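Glucoamylase (Thermoanaerobacterium thermosaccharolyticum, PDB 1LF6) hydrolyses terminal alpha-1,4-linked glucose from the non-reducing ends of glucans, releasing beta-D-glucose one unit at a time. Local coordinates at residues 51-56 with 61-66; 69-74 with 248-253; 124-127 with 132-135; 153-158 with 188-193. All blocks are in the same frame, centred on the assembly; numbering follows the deposited sequence.

Overall arrangement
All four contacts are buried in the N-terminal beta-sandwich, and they separate the two ways such a fold is held together. Contacts 1 and 3 are antiparallel hairpins, one in each of the two sheets, and backbone hydrogen bonds carry them. Contacts 2 and 4 run between the sheets, at strand separations of about 10 Å, where side chains alone meet. They use neighbouring strands: 70-80 and 150-157 lie next to each other in one sheet, 243-251 and 186-192 in the other. Contact 2 is mainly apolar, with one buried carboxylate at its edge, while contact 4 adds a hydroxyl pair. Contact 1 lies closest to the centre of the chain, and one face of its hairpin meets the family 15 hydrolase domain.

Contact 1 (51-56 with 61-66); sequences WFTLAN and EVYYPT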
loop_
_atom_site.group_PDB
_atom_site.type_symbol
_atom_site.label_atom_id
_atom_site.label_comp_id
_atom_site.label_asym_id
_atom_site.label_seq_id
_atom_site.Cartn_x
_atom_site.Cartn_y
_atom_site.Cartn_z
ATOM N N TRP A 51 -4.337 5.195 11.522
ATOM C CA TRP A 51 -4.282 4.017 10.661
ATOM C C TRP A 51 -3.330 3.025 11.305
ATOM O O TRP A 51 -2.350 3.428 11.920
ATOM C CB TRP A 51 -3.708 4.359 9.285
ATOM C CG TRP A 51 -4.555 5.218 8.405
ATOM C CD1 TRP A 51 -5.303 4.812 7.340
ATOM C CD2 TRP A 51 -4.657 6.644 8.450
ATOM N NE1 TRP A 51 -5.856 5.899 6.708
ATOM C CE2 TRP A 51 -5.475 7.036 7.368
ATOM C CE3 TRP A 51 -4.132 7.630 9.299
ATOM C CZ2 TRP A 51 -5.780 8.378 7.110
ATOM C CZ3 TRP A 51 -4.437 8.961 9.043
ATOM C CH2 TRP A 51 -5.254 9.322 7.955
ATOM N N PHE A 52 -3.606 1.732 11.161
ATOM C CA PHE A 52 -2.717 0.712 11.716
ATOM C C PHE A 52 -2.460 -0.392 10.696
ATOM O O PHE A 52 -3.224 -0.563 9.743
ATOM C CB PHE A 52 -3.309 0.085 12.987
ATOM C CG PHE A 52 -4.567 -0.708 12.751
ATOM C CD1 PHE A 52 -5.813 -0.088 12.777
ATOM C CD2 PHE A 52 -4.505 -2.075 12.484
ATOM C CE1 PHE A 52 -6.979 -0.815 12.540
ATOM C CE2 PHE A 52 -5.664 -2.807 12.245
ATOM C CZ PHE A 52 -6.904 -2.175 12.273
ATOM N N THR A 53 -1.370 -1.125 10.899
ATOM C CA THR A 53 -1.008 -2.241 10.031
ATOM C C THR A 53 -0.565 -3.375 10.941
ATOM O O THR A 53 -0.113 -3.133 12.057
ATOM C CB THR A 53 0.159 -1.886 9.069
ATOM O OG1 THR A 53 1.337 -1.561 9.824
ATOM C CG2 THR A 53 -0.213 -0.707 8.199
ATOM N N LEU A 54 -0.715 -4.608 10.467
ATOM C CA LEU A 54 -0.331 -5.784 11.238
ATOM C C LEU A 54 0.710 -6.588 10.460
ATOM O O LEU A 54 0.636 -6.695 9.235
ATOM C CB LEU A 54 -1.556 -6.674 11.503
ATOM C CG LEU A 54 -2.777 -6.023 12.156
ATOM C CD1 LEU A 54 -3.914 -7.038 12.247
ATOM C CD2 LEU A 54 -2.406 -5.506 13.536
ATOM N N ALA A 55 1.670 -7.158 11.178
ATOM C CA ALA A 55 2.721 -7.959 10.562
ATOM C C ALA A 55 3.352 -8.864 11.615
ATOM O O ALA A 55 3.554 -8.450 12.759
ATOM C CB ALA A 55 3.787 -7.049 9.941
ATOM N N ASN A 56 3.637 -10.104 11.229
ATOM C CA ASN A 56 4.258 -11.067 12.126
ATOM C C ASN A 56 3.533 -11.215 13.461
ATOM O O ASN A 56 4.164 -11.321 14.512
ATOM C CB ASN A 56 5.721 -10.669 12.356
ATOM C CG ASN A 56 6.545 -10.739 11.081
ATOM O OD1 ASN A 56 7.457 -9.941 10.868
ATOM N ND2 ASN A 56 6.229 -11.704 10.230
ATOM N N GLU A 61 3.491 -0.632 11.806
ATOM C CA GLU A 61 3.351 0.818 11.691
ATOM C C GLU A 61 1.945 1.331 12.009
ATOM O O GLU A 61 0.942 0.704 11.657
ATOM C CB GLU A 61 3.722 1.301 10.285
ATOM C CG GLU A 61 5.194 1.219 9.922
ATOM C CD GLU A 61 5.586 -0.124 9.335
ATOM O OE1 GLU A 61 4.688 -0.937 9.058
ATOM O OE2 GLU A 61 6.799 -0.357 9.143
ATOM N N VAL A 62 1.888 2.475 12.689
ATOM C CA VAL A 62 0.627 3.122 13.033
ATOM C C VAL A 62 0.787 4.564 12.579
ATOM O O VAL A 62 1.813 5.195 12.843
ATOM C CB VAL A 62 0.338 3.084 14.557
ATOM C CG1 VAL A 62 -1.030 3.690 14.835
ATOM C CG2 VAL A 62 0.386 1.650 15.068
ATOM N N TYR A 63 -0.226 5.084 11.901
ATOM C CA TYR A 63 -0.173 6.436 11.354
ATOM C C TYR A 63 -1.117 7.444 11.998
ATOM O O TYR A 63 -2.248 7.112 12.356
ATOM C CB TYR A 63 -0.465 6.373 9.852
ATOM C CG TYR A 63 0.495 5.490 9.084
ATOM C CD1 TYR A 63 1.472 6.042 8.255
ATOM C CD2 TYR A 63 0.442 4.102 9.204
ATOM C CE1 TYR A 63 2.375 5.232 7.566
ATOM C CE2 TYR A 63 1.341 3.282 8.522
ATOM C CZ TYR A 63 2.304 3.853 7.705
ATOM O OH TYR A 63 3.193 3.041 7.027
ATOM N N TYR A 64 -0.634 8.681 12.109
ATOM C CA TYR A 64 -1.376 9.802 12.676
ATOM C C TYR A 64 -0.543 11.072 12.543
ATOM O O TYR A 64 0.668 11.052 12.767
ATOM C CB TYR A 64 -1.704 9.562 14.161
ATOM C CG TYR A 64 -1.998 10.841 14.931
ATOM C CD1 TYR A 64 -0.962 11.604 15.473
ATOM C CD2 TYR A 64 -3.304 11.312 15.076
ATOM C CE1 TYR A 64 -1.215 12.800 16.138
ATOM C CE2 TYR A 64 -3.570 12.514 15.743
ATOM C CZ TYR A 64 -2.518 13.250 16.269
ATOM O OH TYR A 64 -2.762 14.435 16.929
ATOM N N PRO A 65 -1.180 12.200 12.187
ATOM C CA PRO A 65 -2.608 12.369 11.904
ATOM C C PRO A 65 -2.920 12.255 10.414
ATOM O O PRO A 65 -4.058 12.467 9.991
ATOM C CB PRO A 65 -2.883 13.761 12.434
ATOM C CG PRO A 65 -1.650 14.491 12.000
ATOM C CD PRO A 65 -0.528 13.516 12.335
ATOM N N THR A 66 -1.899 11.939 9.624
ATOM C CA THR A 66 -2.064 11.790 8.184
ATOM C C THR A 66 -1.579 10.405 7.788
ATOM O O THR A 66 -0.756 9.804 8.482
ATOM C CB THR A 66 -1.251 12.833 7.402
ATOM O OG1 THR A 66 0.133 12.682 7.722
ATOM C CG2 THR A 66 -1.709 14.249 7.750
#
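Trp-51 and Tyr-63 form the antiparallel hydrogen-bonded pair of a beta hairpin, and the backbone supplies its main grip. Trp-51 N donates to Tyr-63 O at 3.0 Å, and Tyr-63 N donates to Trp-51 O at 2.7 Å. A further bond, from Thr-53 N to Glu-61 O, is weak, bent to 125° at the hydrogen. Trp-51 O also receives a CA-H...O contact from Val-62 CA at 3.2 Å.

Polar side chains gather at the Glu-61 end. Thr-53 OG1 comes within 2.9 Å of Glu-61 O and is also hydrogen-bonded to Ser-60 OG. The carboxylate of Glu-61 has its partners in Lys-37, a salt bridge, and in Ala-33 N.

Van der Waals packing belongs mostly to the indole. With CG anti to the carbonyl carbon (chi1 -69°), the ring reaches along the partner chain, crossing the Tyr-63 side chain at about a right angle. Trp-51 CB rests 3.9 Å from Tyr-63 CB; of the backbone atoms, Tyr-63 O lies in plane at the indole's edge, and Trp-51 CZ3 approaches Thr-66 C to 3.4 Å. An alanine here would remove the indole and would probably leave a gap beside the backbone of Pro-65 and Thr-66, with Lys-311 deprived of its cation-pi partner.

Strand 70-80 is the hairpin's in-sheet neighbour beyond strand 58-63. Phe-52 and Val-62 face the second sheet, Phe-52 on strands 107-113 and 118-126 and Val-62 on Leu-133, whereas Trp-51 and Tyr-63 reach Lys-311 and His-338, both of the family 15 hydrolase domain.

Contact 2 (69-74 with 248-253); sequences TADVKE and LSFGQS. Unlike the reference sequence in segment 248-253: Gln-252 (reference Gly).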
loop_
_atom_site.group_PDB
_atom_site.type_symbol
_atom_site.label_atom_id
_atom_site.label_comp_id
_atom_site.label_asym_id
_atom_site.label_seq_id
_atom_site.Cartn_x
_atom_site.Cartn_y
_atom_site.Cartn_z
ATOM N N THR A 69 2.213 9.778 7.775
ATOM C CA THR A 69 2.948 10.079 9.000
ATOM C C THR A 69 2.929 8.873 9.941
ATOM O O THR A 69 2.006 8.706 10.745
ATOM C CB THR A 69 2.351 11.301 9.732
ATOM O OG1 THR A 69 2.228 12.388 8.810
ATOM C CG2 THR A 69 3.265 11.741 10.881
ATOM N N ALA A 70 3.939 8.017 9.812
ATOM C CA ALA A 70 4.053 6.842 10.661
ATOM C C ALA A 70 4.671 7.321 11.968
ATOM O O ALA A 70 5.596 8.131 11.966
ATOM C CB ALA A 70 4.940 5.800 10.003
ATOM N N ASP A 71 4.153 6.824 13.083
ATOM C CA ASP A 71 4.637 7.233 14.394
ATOM C C ASP A 71 5.065 6.048 15.233
ATOM O O ASP A 71 5.697 6.210 16.275
ATOM C CB ASP A 71 3.533 7.980 15.139
ATOM C CG ASP A 71 3.072 9.214 14.410
ATOM O OD1 ASP A 71 1.871 9.294 14.077
ATOM O OD2 ASP A 71 3.909 10.108 14.168
ATOM N N VAL A 72 4.716 4.853 14.773
ATOM C CA VAL A 72 5.028 3.635 15.501
ATOM C C VAL A 72 5.681 2.587 14.608
ATOM O O VAL A 72 5.324 2.443 13.441
ATOM C CB VAL A 72 3.735 3.040 16.104
ATOM C CG1 VAL A 72 4.047 1.771 16.877
ATOM C CG2 VAL A 72 3.060 4.071 16.997
ATOM N N LYS A 73 6.641 1.854 15.158
ATOM C CA LYS A 73 7.310 0.815 14.393
ATOM C C LYS A 73 6.649 -0.518 14.724
ATOM O O LYS A 73 6.335 -1.307 13.831
ATOM C CB LYS A 73 8.800 0.783 14.741
ATOM C CG LYS A 73 9.641 -0.154 13.882
ATOM C CD LYS A 73 9.799 -1.523 14.514
ATOM C CE LYS A 73 10.783 -2.383 13.728
ATOM N NZ LYS A 73 11.061 -3.679 14.406
ATOM N N GLU A 74 6.424 -0.750 16.016
ATOM C CA GLU A 74 5.802 -1.981 16.486
ATOM C C GLU A 74 5.260 -1.893 17.907
ATOM O O GLU A 74 5.610 -1.001 18.676
ATOM C CB GLU A 74 6.795 -3.139 16.471
ATOM C CG GLU A 74 7.166 -3.683 15.121
ATOM C CD GLU A 74 7.904 -4.997 15.257
ATOM O OE1 GLU A 74 8.895 -5.033 16.020
ATOM O OE2 GLU A 74 7.493 -5.989 14.609
ATOM N N LEU A 248 -3.673 2.969 22.687
ATOM C CA LEU A 248 -2.649 3.912 22.257
ATOM C C LEU A 248 -3.352 5.106 21.630
ATOM O O LEU A 248 -4.027 4.978 20.603
ATOM C CB LEU A 248 -1.714 3.270 21.233
ATOM C CG LEU A 248 -0.659 4.196 20.618
ATOM C CD1 LEU A 248 0.334 4.644 21.680
ATOM C CD2 LEU A 248 0.060 3.460 19.488
ATOM N N SER A 249 -3.201 6.267 22.258
ATOM C CA SER A 249 -3.836 7.476 21.765
ATOM C C SER A 249 -2.816 8.489 21.262
ATOM O O SER A 249 -1.633 8.426 21.608
ATOM C CB SER A 249 -4.707 8.086 22.867
ATOM O OG SER A 249 -5.700 7.158 23.277
ATOM N N PHE A 250 -3.291 9.424 20.446
ATOM C CA PHE A 250 -2.445 10.454 19.860
ATOM C C PHE A 250 -3.006 11.844 20.124
ATOM O O PHE A 250 -4.211 12.012 20.325
ATOM C CB PHE A 250 -2.338 10.233 18.349
ATOM C CG PHE A 250 -1.740 8.906 17.970
ATOM C CD1 PHE A 250 -0.399 8.810 17.612
ATOM C CD2 PHE A 250 -2.512 7.750 17.991
ATOM C CE1 PHE A 250 0.164 7.581 17.278
ATOM C CE2 PHE A 250 -1.959 6.516 17.661
ATOM C CZ PHE A 250 -0.617 6.432 17.303
ATOM N N GLY A 251 -2.119 12.833 20.110
ATOM C CA GLY A 251 -2.524 14.208 20.335
ATOM C C GLY A 251 -1.396 15.165 20.003
ATOM O O GLY A 251 -0.270 14.736 19.756
ATOM N N GLN A 252 -1.694 16.461 19.992
ATOM C CA GLN A 252 -0.684 17.474 19.695
ATOM C C GLN A 252 -0.105 18.015 21.003
ATOM O O GLN A 252 0.626 19.009 21.018
ATOM C CB GLN A 252 -1.305 18.615 18.884
ATOM C CG GLN A 252 -0.311 19.672 18.409
ATOM C CD GLN A 252 -0.993 20.841 17.723
ATOM O OE1 GLN A 252 -1.832 21.521 18.320
ATOM N NE2 GLN A 252 -0.635 21.082 16.466
ATOM N N SER A 253 -0.444 17.347 22.099
ATOM C CA SER A 253 0.028 17.735 23.423
ATOM C C SER A 253 -0.176 16.580 24.391
ATOM O O SER A 253 -0.890 15.624 24.088
ATOM C CB SER A 253 -0.739 18.966 23.926
ATOM O OG SER A 253 -2.093 18.655 24.212
#
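Val-72 and Phe-250 meet between two layers of the beta-sandwich, where strand 70-72 and strand 248-251 approach to 10.5 Å with their directions 137° apart. At this spacing the backbones stay well separated and the side chains span the gap.

Phe-250 presents the rim of its ring to the other layer. Its CG is anti to the carbonyl carbon (chi1 -60°), which carries the ring out from its strand with CE1 and CZ leading. Phe-250 CE1 meets Asp-71 CB at 4.0 Å, and Phe-250 CZ meets Val-72 CG2 at the longer distance of 4.4 Å; both partners lie at the edge, near the ring plane. The carboxylate of Asp-71 is turned 44° from that ring, and its OD1 is also 4.0 Å from Phe-250 CE1, so a polar group sits beside an aromatic C-H edge without a hydrogen bond between them.

Beside this edge contact, Val-72 and Leu-248 lie alongside each other, pointing opposite ways. Val-72 CG2 touches Leu-248 CD2 at 3.9 Å, and the same methyl thereby serves both Leu-248 and Phe-250. The Phe-250 ring is further stacked with Tyr-64, and Thr-188 and Val-62 also pack against it.

The chemistry is that of a sandwich interior: mainly dispersion contacts over a modest 122 Å² of buried surface. The one charged side chain among the four packs through CB and OD1, while its OD2 is hydrogen-bonded to Lys-160 N. That bond is likely to offset part of the cost of burying the carboxylate next to hydrocarbon.

Contact 3 (124-127 with 132-135); sequences IFTD and SLIM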
loop_
_atom_site.group_PDB
_atom_site.type_symbol
_atom_site.label_atom_id
_atom_site.label_comp_id
_atom_site.label_asym_id
_atom_site.label_seq_id
_atom_site.Cartn_x
_atom_site.Cartn_y
_atom_site.Cartn_z
ATOM N N ILE A 124 -7.960 -6.197 17.327
ATOM C CA ILE A 124 -7.435 -4.879 16.992
ATOM C C ILE A 124 -8.313 -4.054 16.058
ATOM O O ILE A 124 -8.804 -4.551 15.048
ATOM C CB ILE A 124 -6.031 -5.019 16.361
ATOM C CG1 ILE A 124 -5.124 -5.804 17.319
ATOM C CG2 ILE A 124 -5.439 -3.642 16.059
ATOM C CD1 ILE A 124 -3.805 -6.230 16.708
ATOM N N PHE A 125 -8.482 -2.781 16.408
ATOM C CA PHE A 125 -9.278 -1.837 15.630
ATOM C C PHE A 125 -9.095 -0.460 16.251
ATOM O O PHE A 125 -8.340 -0.305 17.207
ATOM C CB PHE A 125 -10.757 -2.241 15.645
ATOM C CG PHE A 125 -11.372 -2.249 17.015
ATOM C CD1 PHE A 125 -12.030 -1.124 17.505
ATOM C CD2 PHE A 125 -11.279 -3.377 17.825
ATOM C CE1 PHE A 125 -12.586 -1.123 18.784
ATOM C CE2 PHE A 125 -11.830 -3.385 19.102
ATOM C CZ PHE A 125 -12.485 -2.257 19.584
ATOM N N THR A 126 -9.776 0.545 15.717
ATOM C CA THR A 126 -9.640 1.890 16.260
ATOM C C THR A 126 -10.950 2.452 16.800
ATOM O O THR A 126 -12.022 1.896 16.567
ATOM C CB THR A 126 -9.090 2.860 15.201
ATOM O OG1 THR A 126 -9.956 2.866 14.061
ATOM C CG2 THR A 126 -7.689 2.438 14.772
ATOM N N ASP A 127 -10.839 3.559 17.526
ATOM C CA ASP A 127 -11.984 4.240 18.111
ATOM C C ASP A 127 -12.560 5.150 17.033
ATOM O O ASP A 127 -11.908 6.098 16.599
ATOM C CB ASP A 127 -11.519 5.056 19.327
ATOM C CG ASP A 127 -12.675 5.682 20.106
ATOM O OD1 ASP A 127 -12.489 5.952 21.310
ATOM O OD2 ASP A 127 -13.751 5.911 19.520
ATOM N N SER A 132 -7.432 6.918 18.695
ATOM C CA SER A 132 -6.841 5.892 19.545
ATOM C C SER A 132 -6.924 4.505 18.920
ATOM O O SER A 132 -7.925 4.143 18.297
ATOM C CB SER A 132 -7.520 5.874 20.919
ATOM O OG SER A 132 -8.794 5.263 20.845
ATOM N N LEU A 133 -5.853 3.738 19.089
ATOM C CA LEU A 133 -5.779 2.377 18.575
ATOM C C LEU A 133 -6.050 1.455 19.754
ATOM O O LEU A 133 -5.496 1.646 20.839
ATOM C CB LEU A 133 -4.389 2.083 18.005
ATOM C CG LEU A 133 -4.179 0.650 17.506
ATOM C CD1 LEU A 133 -5.100 0.379 16.322
ATOM C CD2 LEU A 133 -2.719 0.459 17.104
ATOM N N ILE A 134 -6.894 0.453 19.536
ATOM C CA ILE A 134 -7.259 -0.471 20.598
ATOM C C ILE A 134 -6.829 -1.900 20.317
ATOM O O ILE A 134 -6.935 -2.378 19.192
ATOM C CB ILE A 134 -8.786 -0.462 20.808
ATOM C CG1 ILE A 134 -9.258 0.963 21.090
ATOM C CG2 ILE A 134 -9.159 -1.398 21.944
ATOM C CD1 ILE A 134 -10.750 1.165 20.932
ATOM N N MET A 135 -6.341 -2.576 21.348
ATOM C CA MET A 135 -5.936 -3.966 21.226
ATOM C C MET A 135 -6.330 -4.731 22.473
ATOM O O MET A 135 -5.748 -4.536 23.541
ATOM C CB MET A 135 -4.422 -4.119 21.034
ATOM C CG MET A 135 -3.978 -5.586 21.100
ATOM S SD MET A 135 -2.197 -5.872 21.045
ATOM C CE MET A 135 -1.687 -5.062 22.578
#
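Over one face of the Phe-125 ring stands Ile-134, its CB 4.3 Å above the plane and offset toward the rim. The closer touch is made by the branch end, with Ile-134 CD1 at 3.6 Å from Phe-125 CE1. Phe-125 CG takes the crowded position between backbone N and carbonyl carbon (chi1 62°), which brings the ring back toward the partner strand. The other flat group, the carboxylate of Asp-127, finds its partners beyond the two segments, in a salt bridge to Arg-130 and hydrogen bonds to Lys-129 N and Thr-264 OG1.

Backbone bonds tie the strands between these groups. Ile-134 N donates to Phe-125 O at 2.8 Å, nearly along the C=O axis, and Phe-125 N and Asp-127 N donate to Ile-134 O and Ser-132 O.

On the opposite face Ile-124 and Met-135 lie side by side, Ile-124 CG1 4.0 Å from Met-135 CG. Ile-124 CG2 touches Leu-133 CD1, which also meets Thr-126 CG2 at 3.7 Å. A serine in place of Ile-124 would probably open a gap between Leu-133 and Met-135 and deprive Phe-52 and Leu-54 of a packing partner.

Ile-124 and Leu-133 thus pack into the sandwich, Phe-125 and Ile-134 against helix 269-284. The polar side-chain bonds gather at the Asp-127 end, where Arg-130 and Thr-264, which also bonds Ser-132 OG, are likely to hold the buried carboxylate and hydroxyl in place.

Contact 4 (153-158 with 188-193); sequences LAYDPH and TALSSN
Tyr-155 crosses from one sheet of the sandwich to the other, touching Leu-190 with its base and Thr-188 with its tip. At the start of the side chain, Tyr-155 CB lies 3.7 Å from Leu-190 CD1. Leu-190 CD1 remains near as the ring begins, 4.1 Å from Tyr-155 CG and equally close to Tyr-155 CD2, in an oblique approach. A chi1 of 166° swings the Tyr-155 ring away from its backbone N and on past Leu-190, whose side chain heads the other way, back toward the Tyr-155 strand. Pro-157 CD, of the same strand, stands over part of one ring face, 3.9 Å above the plane and toward the rim.

Farther out the surroundings turn polar. Tyr-155 CE2 and CZ are each 3.8 Å from Thr-188 OG1, which lies at the ring edge near its plane. At the tip, Tyr-155 OH forms a hydrogen bond with Thr-188 OG1 at 3.0 Å, and it also packs on Thr-188 CB at 3.4 Å. Two residues earlier on the strand, Leu-153 CD2 adds a looser apolar touch to Leu-190 CD1 at 4.4 Å.

The strands run antiparallel, their axes 175° apart in direction, yet they belong to facing sheets. Val-72 and Ile-75 of strand 70-80 also touch Tyr-155, and Phe-250 touches Thr-188. The chemistry is accordingly graded along one side chain: hydrocarbon contact near the backbone, then a bond that gives each of two buried hydroxyls a partner in a largely apolar interior and is likely to limit rotation of the Thr-188 hydroxyl.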
loop_
_atom_site.group_PDB
_atom_site.type_symbol
_atom_site.label_atom_id
_atom_site.label_comp_id
_atom_site.label_asym_id
_atom_site.label_seq_id
_atom_site.Cartn_x
_atom_site.Cartn_y
_atom_site.Cartn_z
ATOM N N LEU A 153 4.983 -6.061 27.440
ATOM C CA LEU A 153 4.588 -5.345 26.236
ATOM C C LEU A 153 5.705 -4.380 25.857
ATOM O O LEU A 153 6.163 -3.596 26.691
ATOM C CB LEU A 153 3.294 -4.565 26.494
ATOM C CG LEU A 153 2.679 -3.803 25.314
ATOM C CD1 LEU A 153 2.269 -4.793 24.237
ATOM C CD2 LEU A 153 1.472 -3.002 25.784
ATOM N N ALA A 154 6.144 -4.440 24.602
ATOM C CA ALA A 154 7.210 -3.565 24.117
ATOM C C ALA A 154 6.685 -2.653 23.018
ATOM O O ALA A 154 6.353 -3.107 21.924
ATOM C CB ALA A 154 8.378 -4.394 23.599
ATOM N N TYR A 155 6.603 -1.365 23.329
ATOM C CA TYR A 155 6.120 -0.356 22.397
ATOM C C TYR A 155 7.303 0.420 21.827
ATOM O O TYR A 155 8.078 1.008 22.579
ATOM C CB TYR A 155 5.169 0.599 23.127
ATOM C CG TYR A 155 4.847 1.872 22.378
ATOM C CD1 TYR A 155 4.336 1.834 21.083
ATOM C CD2 TYR A 155 5.046 3.121 22.971
ATOM C CE1 TYR A 155 4.027 3.005 20.396
ATOM C CE2 TYR A 155 4.739 4.297 22.293
ATOM C CZ TYR A 155 4.230 4.231 21.005
ATOM O OH TYR A 155 3.918 5.389 20.334
ATOM N N ASP A 156 7.441 0.427 20.503
ATOM C CA ASP A 156 8.543 1.145 19.868
ATOM C C ASP A 156 8.063 2.354 19.072
ATOM O O ASP A 156 7.631 2.228 17.927
ATOM C CB ASP A 156 9.325 0.215 18.943
ATOM C CG ASP A 156 10.558 0.877 18.367
ATOM O OD1 ASP A 156 11.279 0.213 17.603
ATOM O OD2 ASP A 156 10.812 2.061 18.679
ATOM N N PRO A 157 8.137 3.548 19.669
ATOM C CA PRO A 157 7.689 4.735 18.946
ATOM C C PRO A 157 8.715 5.278 17.955
ATOM O O PRO A 157 9.908 5.364 18.259
ATOM C CB PRO A 157 7.398 5.721 20.068
ATOM C CG PRO A 157 8.457 5.390 21.065
ATOM C CD PRO A 157 8.453 3.875 21.072
ATOM N N HIS A 158 8.234 5.620 16.762
ATOM C CA HIS A 158 9.059 6.213 15.711
ATOM C C HIS A 158 8.266 7.418 15.242
ATOM O O HIS A 158 7.861 7.496 14.082
ATOM C CB HIS A 158 9.249 5.252 14.538
ATOM C CG HIS A 158 10.297 4.213 14.771
ATOM N ND1 HIS A 158 10.929 3.554 13.740
ATOM C CD2 HIS A 158 10.815 3.707 15.916
ATOM C CE1 HIS A 158 11.791 2.686 14.238
ATOM N NE2 HIS A 158 11.741 2.758 15.557
ATOM N N THR A 188 2.117 10.575 21.879
ATOM C CA THR A 188 1.425 9.301 21.981
ATOM C C THR A 188 1.315 8.932 23.455
ATOM O O THR A 188 2.199 9.245 24.260
ATOM C CB THR A 188 2.169 8.164 21.245
ATOM O OG1 THR A 188 3.372 7.829 21.953
ATOM C CG2 THR A 188 2.510 8.590 19.821
ATOM N N ALA A 189 0.222 8.265 23.801
ATOM C CA ALA A 189 -0.021 7.844 25.172
ATOM C C ALA A 189 -0.426 6.378 25.173
ATOM O O ALA A 189 -1.418 6.000 24.549
ATOM C CB ALA A 189 -1.125 8.697 25.786
ATOM N N LEU A 190 0.352 5.553 25.865
ATOM C CA LEU A 190 0.072 4.127 25.955
ATOM C C LEU A 190 -0.557 3.852 27.323
ATOM O O LEU A 190 0.013 4.215 28.351
ATOM C CB LEU A 190 1.370 3.331 25.821
ATOM C CG LEU A 190 1.308 1.876 25.357
ATOM C CD1 LEU A 190 2.614 1.195 25.709
ATOM C CD2 LEU A 190 0.162 1.151 26.014
ATOM N N SER A 191 -1.722 3.212 27.332
ATOM C CA SER A 191 -2.410 2.911 28.585
ATOM C C SER A 191 -2.950 1.488 28.647
ATOM O O SER A 191 -3.025 0.788 27.635
ATOM C CB SER A 191 -3.558 3.899 28.807
ATOM O OG SER A 191 -4.541 3.773 27.793
ATOM N N SER A 192 -3.327 1.071 29.853
ATOM C CA SER A 192 -3.873 -0.263 30.088
ATOM C C SER A 192 -5.123 -0.132 30.955
ATOM O O SER A 192 -5.140 0.650 31.904
ATOM C CB SER A 192 -2.836 -1.133 30.801
ATOM O OG SER A 192 -3.330 -2.439 31.025
ATOM N N ASN A 193 -6.167 -0.889 30.629
ATOM C CA ASN A 193 -7.402 -0.826 31.401
ATOM C C ASN A 193 -7.170 -1.362 32.814
ATOM O O ASN A 193 -7.897 -1.016 33.748
ATOM C CB ASN A 193 -8.514 -1.618 30.701
ATOM C CG ASN A 193 -8.287 -3.116 30.740
ATOM O OD1 ASN A 193 -7.191 -3.599 30.463
ATOM N ND2 ASN A 193 -9.333 -3.862 31.076
#